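Local coordinates for AcrVIA1 (Listeria seeligeri, PDB 6VRB), which probably inhibits the RNA-guided RNase Cas13a, acting as a phage-encoded anti-CRISPR protein against the type VI-A system of Listeria seeligeri, at residues M1-K9 and N17-E25; W50-L61 and F75-I86. One frame throughout, in Å; residues are numbered along the deposited sequence.

Overall arrangement
The chain shows how a fold can be built from short-range closures placed in series. From the N terminus, the extended residues 1-9 run into the small hairpin of strands 8-10 and 13-15, and the chain returns so that 17-25, leading into helix 21-33, packs against its own beginning: this is contact 1. Helix 44-53 follows, and contact 2 opens there, closing a loop in which 50-61 meets 75-86. The two loops neither nest nor cross. The centres of contact 1 and contact 2 are about 24 Å apart. Contact 1 ties the N-terminal segment to the start of helix 21-33, contact 2 the end of helix 44-53 to the antiparallel sheet of strands 59-62, 73-78 and 83-87.

Contact 1 (M1-K9 and N17-E25); sequences MIYYIKDLK and NLMNKEAVE
Tyr-3 lies alongside Lys-21, both side chains pointing the same way, and the first turn of helix 21-33 sits on one face of its ring. Lys-21 CA stands 3.8 Å from the ring centroid of Tyr-3, almost on the ring normal, in a CH-pi contact, while Lys-21 CG reaches toward the phenol end. Val-24 meets the same tyrosine at about a right angle, its CG2 lying 3.7 Å from Tyr-3 CD1. That methyl, anti to the carbonyl carbon of Val-24, also approaches Ile-5 CD1 at 4.1 Å. Met-19, bent at its second torsion (chi2 -70°), runs beside Tyr-4, pointing the same way; the oblique Met-aromatic geometry is doubtful, the model being too tight there. Just past these two tyrosines, one hydrogen bond joins the backbones, Ile-5 N to Leu-18 O at 3.1 Å, nearly straight at 165°. Asn-20 stands at the N-cap of helix 21-33, its OD1 turned to the N of Glu-22 and Ala-23, both too close to be taken literally. Ile-5 packs on Leu-117 and Val-24 on Cys-120, both of helix 115-121, while Tyr-4 and Met-19 also touch side chains of another protein chain. The chemistry implies an interface held chiefly by aromatic and aliphatic packing, with a single backbone bond joining the two segments.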
# COMPACT_ATOMS: atom_id res chain seq x y z
N MET C 1 -1.33 4.28 34.56
CA MET C 1 -2.10 3.99 33.36
C MET C 1 -1.66 4.85 32.19
O MET C 1 -0.98 5.86 32.37
CB MET C 1 -3.58 4.20 33.61
CG MET C 1 -4.18 3.24 34.60
SD MET C 1 -5.93 3.56 34.89
CE MET C 1 -6.60 3.06 33.31
N ILE C 2 -2.04 4.45 30.99
CA ILE C 2 -1.88 5.26 29.79
C ILE C 2 -3.27 5.51 29.23
O ILE C 2 -3.93 4.57 28.78
CB ILE C 2 -0.99 4.59 28.74
CG1 ILE C 2 0.41 4.38 29.28
CG2 ILE C 2 -0.93 5.45 27.49
CD1 ILE C 2 1.25 3.51 28.39
N TYR C 3 -3.71 6.75 29.26
CA TYR C 3 -5.05 7.11 28.84
C TYR C 3 -5.01 7.49 27.37
O TYR C 3 -4.68 8.62 27.02
CB TYR C 3 -5.59 8.25 29.69
CG TYR C 3 -5.69 7.87 31.14
CD1 TYR C 3 -6.72 7.06 31.59
CD2 TYR C 3 -4.75 8.32 32.06
CE1 TYR C 3 -6.81 6.70 32.91
CE2 TYR C 3 -4.84 7.96 33.39
CZ TYR C 3 -5.87 7.15 33.81
OH TYR C 3 -5.96 6.80 35.13
N TYR C 4 -5.34 6.52 26.51
CA TYR C 4 -5.24 6.71 25.08
C TYR C 4 -6.25 5.78 24.44
O TYR C 4 -5.98 4.59 24.31
CB TYR C 4 -3.83 6.41 24.59
CG TYR C 4 -3.65 6.56 23.11
CD1 TYR C 4 -3.49 7.81 22.53
CD2 TYR C 4 -3.66 5.46 22.27
CE1 TYR C 4 -3.33 7.95 21.18
CE2 TYR C 4 -3.51 5.59 20.92
CZ TYR C 4 -3.34 6.84 20.38
OH TYR C 4 -3.18 6.97 19.02
N ILE C 5 -7.41 6.31 24.06
CA ILE C 5 -8.43 5.56 23.34
C ILE C 5 -8.75 6.39 22.10
O ILE C 5 -8.38 7.56 22.02
CB ILE C 5 -9.70 5.30 24.19
CG1 ILE C 5 -9.35 4.90 25.62
CG2 ILE C 5 -10.44 4.08 23.70
CD1 ILE C 5 -10.51 4.88 26.57
N LYS C 6 -9.20 5.71 21.06
CA LYS C 6 -9.55 6.39 19.78
C LYS C 6 -10.94 7.01 19.91
O LYS C 6 -11.65 6.65 20.87
CB LYS C 6 -9.42 5.42 18.60
CG LYS C 6 -9.21 6.08 17.24
CD LYS C 6 -8.41 5.24 16.28
CE LYS C 6 -6.94 5.18 16.63
NZ LYS C 6 -6.25 6.45 16.31
N ASP C 7 -11.31 7.93 19.02
CA ASP C 7 -12.66 8.54 19.13
C ASP C 7 -13.69 7.42 19.05
O ASP C 7 -13.61 6.61 18.11
CB ASP C 7 -12.90 9.58 18.04
CG ASP C 7 -12.12 10.87 18.24
OD1 ASP C 7 -11.25 10.89 19.12
OD2 ASP C 7 -12.41 11.84 17.51
N LEU C 8 -14.64 7.40 19.99
CA LEU C 8 -15.66 6.32 20.03
C LEU C 8 -17.06 6.94 19.97
O LEU C 8 -17.32 7.86 20.75
CB LEU C 8 -15.50 5.55 21.34
CG LEU C 8 -14.29 4.63 21.44
CD1 LEU C 8 -14.22 3.98 22.81
CD2 LEU C 8 -14.33 3.56 20.36
N LYS C 9 -17.91 6.43 19.08
CA LYS C 9 -19.31 6.90 19.03
C LYS C 9 -20.10 5.92 19.89
O LYS C 9 -20.24 4.76 19.48
CB LYS C 9 -19.82 6.91 17.59
CG LYS C 9 -21.31 7.18 17.42
CD LYS C 9 -21.76 7.10 15.98
CE LYS C 9 -20.97 8.02 15.07
NZ LYS C 9 -21.28 7.78 13.65
N ASN C 17 -10.90 13.18 21.83
CA ASN C 17 -9.72 13.63 22.62
C ASN C 17 -9.63 12.83 23.92
O ASN C 17 -9.40 13.45 24.97
CB ASN C 17 -9.74 15.13 22.89
CG ASN C 17 -10.23 15.94 21.71
OD1 ASN C 17 -10.13 15.50 20.56
ND2 ASN C 17 -10.78 17.11 21.97
N LEU C 18 -9.84 11.51 23.85
CA LEU C 18 -9.76 10.66 25.07
C LEU C 18 -8.29 10.32 25.31
O LEU C 18 -7.95 9.13 25.28
CB LEU C 18 -10.56 9.38 24.84
CG LEU C 18 -12.05 9.56 24.56
CD1 LEU C 18 -12.66 8.29 23.99
CD2 LEU C 18 -12.78 9.99 25.82
N MET C 19 -7.45 11.34 25.55
CA MET C 19 -6.01 11.11 25.82
C MET C 19 -5.62 11.66 27.20
O MET C 19 -4.42 11.93 27.40
CB MET C 19 -5.15 11.78 24.75
CG MET C 19 -5.66 11.54 23.34
SD MET C 19 -5.43 9.82 22.83
CE MET C 19 -6.01 9.91 21.13
N ASN C 20 -6.59 11.83 28.10
CA ASN C 20 -6.29 12.35 29.46
C ASN C 20 -7.05 11.51 30.50
O ASN C 20 -7.91 10.71 30.10
CB ASN C 20 -6.57 13.85 29.59
CG ASN C 20 -8.04 14.17 29.74
OD1 ASN C 20 -8.70 13.64 30.63
ND2 ASN C 20 -8.55 15.04 28.89
N LYS C 21 -6.73 11.69 31.79
CA LYS C 21 -7.38 10.91 32.87
C LYS C 21 -8.80 11.42 33.12
O LYS C 21 -9.61 10.65 33.67
CB LYS C 21 -6.56 11.00 34.16
CG LYS C 21 -7.02 10.09 35.29
CD LYS C 21 -6.77 10.67 36.67
CE LYS C 21 -7.60 10.00 37.74
NZ LYS C 21 -6.74 9.33 38.75
N GLU C 22 -9.10 12.67 32.74
CA GLU C 22 -10.42 13.22 32.96
C GLU C 22 -11.41 12.85 31.87
O GLU C 22 -12.60 12.73 32.15
CB GLU C 22 -10.35 14.74 33.10
CG GLU C 22 -9.60 15.20 34.33
CD GLU C 22 -10.31 14.84 35.62
OE1 GLU C 22 -11.56 14.82 35.63
OE2 GLU C 22 -9.62 14.58 36.63
N ALA C 23 -10.94 12.68 30.64
CA ALA C 23 -11.85 12.32 29.55
C ALA C 23 -12.09 10.82 29.47
O ALA C 23 -13.12 10.41 28.92
CB ALA C 23 -11.30 12.83 28.23
N VAL C 24 -11.18 10.01 29.99
CA VAL C 24 -11.43 8.57 30.07
C VAL C 24 -12.43 8.27 31.17
O VAL C 24 -13.36 7.49 30.98
CB VAL C 24 -10.11 7.81 30.25
CG1 VAL C 24 -10.36 6.34 30.51
CG2 VAL C 24 -9.25 7.97 29.03
N GLU C 25 -12.28 8.91 32.33
CA GLU C 25 -13.17 8.64 33.45
C GLU C 25 -14.55 9.24 33.24
O GLU C 25 -15.52 8.79 33.86
CB GLU C 25 -12.56 9.16 34.75
CG GLU C 25 -11.33 8.38 35.17
CD GLU C 25 -11.66 6.95 35.54
OE1 GLU C 25 -12.74 6.71 36.13
OE2 GLU C 25 -10.85 6.06 35.23

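Contact 2 (W50-L61 and F75-I86)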
# COMPACT_ATOMS: atom_id res chain seq x y z
N TRP C 50 -24.68 -10.71 34.26
CA TRP C 50 -23.34 -10.16 34.09
C TRP C 50 -23.34 -8.65 34.30
O TRP C 50 -22.40 -8.11 34.90
CB TRP C 50 -22.79 -10.47 32.70
CG TRP C 50 -21.33 -10.12 32.55
CD1 TRP C 50 -20.26 -10.89 32.89
CD2 TRP C 50 -20.80 -8.86 32.13
NE1 TRP C 50 -19.09 -10.21 32.65
CE2 TRP C 50 -19.40 -8.96 32.19
CE3 TRP C 50 -21.37 -7.67 31.70
CZ2 TRP C 50 -18.57 -7.91 31.83
CZ3 TRP C 50 -20.55 -6.63 31.34
CH2 TRP C 50 -19.17 -6.76 31.40
N PHE C 51 -24.37 -7.96 33.82
CA PHE C 51 -24.50 -6.52 34.06
C PHE C 51 -25.14 -6.22 35.41
O PHE C 51 -25.95 -5.30 35.52
CB PHE C 51 -25.33 -5.91 32.95
CG PHE C 51 -24.67 -5.86 31.61
CD1 PHE C 51 -23.88 -4.78 31.27
CD2 PHE C 51 -24.87 -6.86 30.69
CE1 PHE C 51 -23.28 -4.73 30.03
CE2 PHE C 51 -24.28 -6.81 29.46
CZ PHE C 51 -23.48 -5.74 29.13
N GLU C 52 -24.77 -6.93 36.44
CA GLU C 52 -25.21 -6.65 37.80
C GLU C 52 -24.08 -6.72 38.80
O GLU C 52 -24.10 -5.97 39.78
CB GLU C 52 -26.32 -7.64 38.20
CG GLU C 52 -27.02 -7.34 39.51
CD GLU C 52 -28.11 -8.35 39.83
OE1 GLU C 52 -28.29 -9.30 39.04
OE2 GLU C 52 -28.78 -8.18 40.87
N MET C 53 -23.20 -7.70 38.61
CA MET C 53 -21.96 -7.82 39.41
C MET C 53 -21.05 -6.66 38.99
O MET C 53 -20.46 -6.01 39.88
CB MET C 53 -21.25 -9.14 39.10
CG MET C 53 -22.07 -10.36 39.47
SD MET C 53 -21.16 -11.91 39.23
CE MET C 53 -21.10 -11.99 37.45
N TRP C 54 -21.00 -6.40 37.68
CA TRP C 54 -20.16 -5.31 37.10
C TRP C 54 -20.65 -3.95 37.59
O TRP C 54 -19.81 -3.13 38.01
CB TRP C 54 -20.22 -5.40 35.57
CG TRP C 54 -19.46 -4.33 34.85
CD1 TRP C 54 -18.11 -4.10 34.91
CD2 TRP C 54 -19.99 -3.34 33.94
NE1 TRP C 54 -17.78 -3.04 34.11
CE2 TRP C 54 -18.90 -2.56 33.51
CE3 TRP C 54 -21.27 -3.05 33.46
CZ2 TRP C 54 -19.07 -1.50 32.62
CZ3 TRP C 54 -21.43 -2.01 32.58
CH2 TRP C 54 -20.34 -1.24 32.17
N LYS C 55 -21.97 -3.75 37.59
CA LYS C 55 -22.58 -2.47 38.05
C LYS C 55 -22.31 -2.31 39.55
O LYS C 55 -21.96 -1.19 39.97
CB LYS C 55 -24.09 -2.50 37.78
CG LYS C 55 -24.77 -1.14 37.76
CD LYS C 55 -24.28 -0.25 36.64
CE LYS C 55 -24.20 -0.98 35.32
NZ LYS C 55 -25.41 -1.81 35.08
N SER C 56 -22.33 -3.41 40.30
CA SER C 56 -22.09 -3.37 41.77
C SER C 56 -20.68 -2.83 42.04
O SER C 56 -19.75 -3.23 41.31
CB SER C 56 -22.26 -4.74 42.37
OG SER C 56 -21.17 -5.59 42.02
N PRO C 57 -20.49 -1.99 43.07
CA PRO C 57 -19.18 -1.39 43.37
C PRO C 57 -18.06 -2.38 43.76
O PRO C 57 -16.95 -2.18 43.32
CB PRO C 57 -19.45 -0.47 44.57
CG PRO C 57 -20.95 -0.24 44.53
CD PRO C 57 -21.52 -1.53 44.00
N THR C 58 -18.38 -3.40 44.56
CA THR C 58 -17.34 -4.38 45.00
C THR C 58 -17.18 -5.49 43.95
O THR C 58 -17.51 -6.65 44.26
CB THR C 58 -17.70 -4.99 46.36
OG1 THR C 58 -18.87 -5.79 46.20
CG2 THR C 58 -17.93 -3.94 47.43
N SER C 59 -16.67 -5.14 42.76
CA SER C 59 -16.45 -6.13 41.67
C SER C 59 -15.14 -5.82 40.94
O SER C 59 -14.82 -4.63 40.79
CB SER C 59 -17.62 -6.12 40.73
OG SER C 59 -17.72 -4.88 40.06
N SER C 60 -14.45 -6.86 40.45
CA SER C 60 -13.18 -6.70 39.71
C SER C 60 -13.38 -7.22 38.28
O SER C 60 -13.93 -8.32 38.13
CB SER C 60 -12.07 -7.44 40.40
OG SER C 60 -12.45 -8.79 40.66
N LEU C 61 -12.94 -6.46 37.27
CA LEU C 61 -13.15 -6.86 35.89
C LEU C 61 -11.84 -7.41 35.33
O LEU C 61 -10.77 -6.86 35.59
CB LEU C 61 -13.63 -5.67 35.05
CG LEU C 61 -14.01 -5.90 33.58
CD1 LEU C 61 -15.21 -6.78 33.48
CD2 LEU C 61 -14.28 -4.59 32.90
N PHE C 75 -14.40 -10.86 32.10
CA PHE C 75 -14.80 -11.61 33.28
C PHE C 75 -15.02 -10.65 34.44
O PHE C 75 -14.22 -9.74 34.65
CB PHE C 75 -13.76 -12.66 33.67
CG PHE C 75 -13.68 -13.83 32.73
CD1 PHE C 75 -14.55 -14.89 32.85
CD2 PHE C 75 -12.74 -13.85 31.72
CE1 PHE C 75 -14.48 -15.97 31.99
CE2 PHE C 75 -12.67 -14.92 30.85
CZ PHE C 75 -13.54 -15.98 30.98
N VAL C 76 -16.09 -10.87 35.21
CA VAL C 76 -16.34 -10.12 36.44
C VAL C 76 -16.18 -11.07 37.62
O VAL C 76 -16.89 -12.08 37.71
CB VAL C 76 -17.74 -9.49 36.46
CG1 VAL C 76 -17.96 -8.81 37.78
CG2 VAL C 76 -17.89 -8.49 35.37
N ILE C 77 -15.28 -10.74 38.54
CA ILE C 77 -15.06 -11.53 39.73
C ILE C 77 -15.67 -10.81 40.92
O ILE C 77 -15.31 -9.67 41.22
CB ILE C 77 -13.56 -11.80 39.96
CG1 ILE C 77 -13.00 -12.63 38.80
CG2 ILE C 77 -13.36 -12.52 41.26
CD1 ILE C 77 -11.51 -12.73 38.80
N GLU C 78 -16.60 -11.48 41.60
CA GLU C 78 -17.29 -10.92 42.75
C GLU C 78 -16.38 -11.07 43.97
O GLU C 78 -15.34 -11.72 43.90
CB GLU C 78 -18.67 -11.60 42.86
CG GLU C 78 -19.68 -11.03 43.86
CD GLU C 78 -20.09 -9.60 43.57
OE1 GLU C 78 -20.06 -9.20 42.39
OE2 GLU C 78 -20.44 -8.88 44.52
N LYS C 79 -16.76 -10.45 45.09
CA LYS C 79 -15.91 -10.42 46.28
C LYS C 79 -15.75 -11.81 46.90
O LYS C 79 -14.69 -12.12 47.45
CB LYS C 79 -16.49 -9.43 47.29
CG LYS C 79 -15.62 -9.18 48.49
CD LYS C 79 -14.27 -8.62 48.06
CE LYS C 79 -14.40 -7.22 47.49
NZ LYS C 79 -13.08 -6.66 47.11
N ASP C 80 -16.76 -12.66 46.78
CA ASP C 80 -16.69 -14.03 47.26
C ASP C 80 -16.90 -14.97 46.08
O ASP C 80 -18.01 -15.45 45.86
CB ASP C 80 -17.71 -14.28 48.36
CG ASP C 80 -17.37 -13.53 49.64
OD1 ASP C 80 -16.17 -13.29 49.89
OD2 ASP C 80 -18.31 -13.19 50.39
N GLY C 81 -15.82 -15.25 45.35
CA GLY C 81 -15.91 -16.12 44.19
C GLY C 81 -16.73 -15.51 43.07
O GLY C 81 -16.62 -14.31 42.78
N GLU C 82 -17.55 -16.35 42.44
CA GLU C 82 -18.58 -15.96 41.46
C GLU C 82 -17.99 -15.24 40.25
O GLU C 82 -18.22 -14.05 40.04
CB GLU C 82 -19.67 -15.11 42.13
CG GLU C 82 -20.51 -15.85 43.14
CD GLU C 82 -21.43 -16.88 42.50
OE1 GLU C 82 -21.90 -16.63 41.37
OE2 GLU C 82 -21.67 -17.93 43.13
N CYS C 83 -17.23 -15.97 39.45
CA CYS C 83 -16.67 -15.43 38.22
C CYS C 83 -17.56 -15.82 37.04
O CYS C 83 -17.68 -17.00 36.71
CB CYS C 83 -15.25 -15.93 38.00
SG CYS C 83 -14.46 -15.23 36.56
N LEU C 84 -18.19 -14.83 36.43
CA LEU C 84 -18.93 -14.98 35.18
C LEU C 84 -18.22 -14.23 34.06
O LEU C 84 -17.41 -13.33 34.30
CB LEU C 84 -20.36 -14.47 35.32
CG LEU C 84 -21.47 -15.40 35.82
CD1 LEU C 84 -21.37 -15.69 37.30
CD2 LEU C 84 -22.81 -14.76 35.48
N GLY C 85 -18.56 -14.58 32.83
CA GLY C 85 -17.94 -13.96 31.67
C GLY C 85 -18.81 -13.95 30.44
O GLY C 85 -19.55 -14.90 30.18
N ILE C 86 -18.74 -12.88 29.67
CA ILE C 86 -19.45 -12.77 28.39
C ILE C 86 -18.41 -12.48 27.32
O ILE C 86 -17.28 -12.07 27.63
CB ILE C 86 -20.54 -11.67 28.44
CG1 ILE C 86 -19.90 -10.32 28.69
CG2 ILE C 86 -21.58 -11.98 29.48
CD1 ILE C 86 -20.83 -9.19 28.45
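Trp-50 is sandwiched between two aliphatic side chains of the sheet. Ile-86 crosses it at about a right angle and lays CD1 over one face, 3.7 Å from the centroid of the six-membered ring of Trp-50, a CH-pi contact; Val-76 CG2 comes to the opposite face, 3.6 Å from Trp-50 CE2. With CG anti to the backbone N (chi1 -171°), the indole is directed from the helix toward the strands. One turn on, the Met-53 chain, bent at its third torsion, brings CE against Leu-84 CB, and its CB packs on Val-76 CG1. Strand pairing sets Leu-61 beside Val-76: Ser-60 and Ile-77 form an antiparallel hydrogen-bonded pair, Ser-60 N to Ile-77 O at 3.0 Å and Ile-77 N to Ser-60 O at 2.8 Å. Ile-77 O also accepts from Ser-60 OG, which comes in at a C=O...donor angle of 120°, tilted from the carbonyl plane. Val-76 and Leu-84 exchange backbone bonds that align their strands under the helix. Farther out, Phe-51 and Ile-86 touch Phe-91 of helix 88-94. The sheet of strands 59-62, 73-78 and 83-87 thus carries the end of helix 44-53 on its Val-76 side and helix 163-175 on its Ile-77 side.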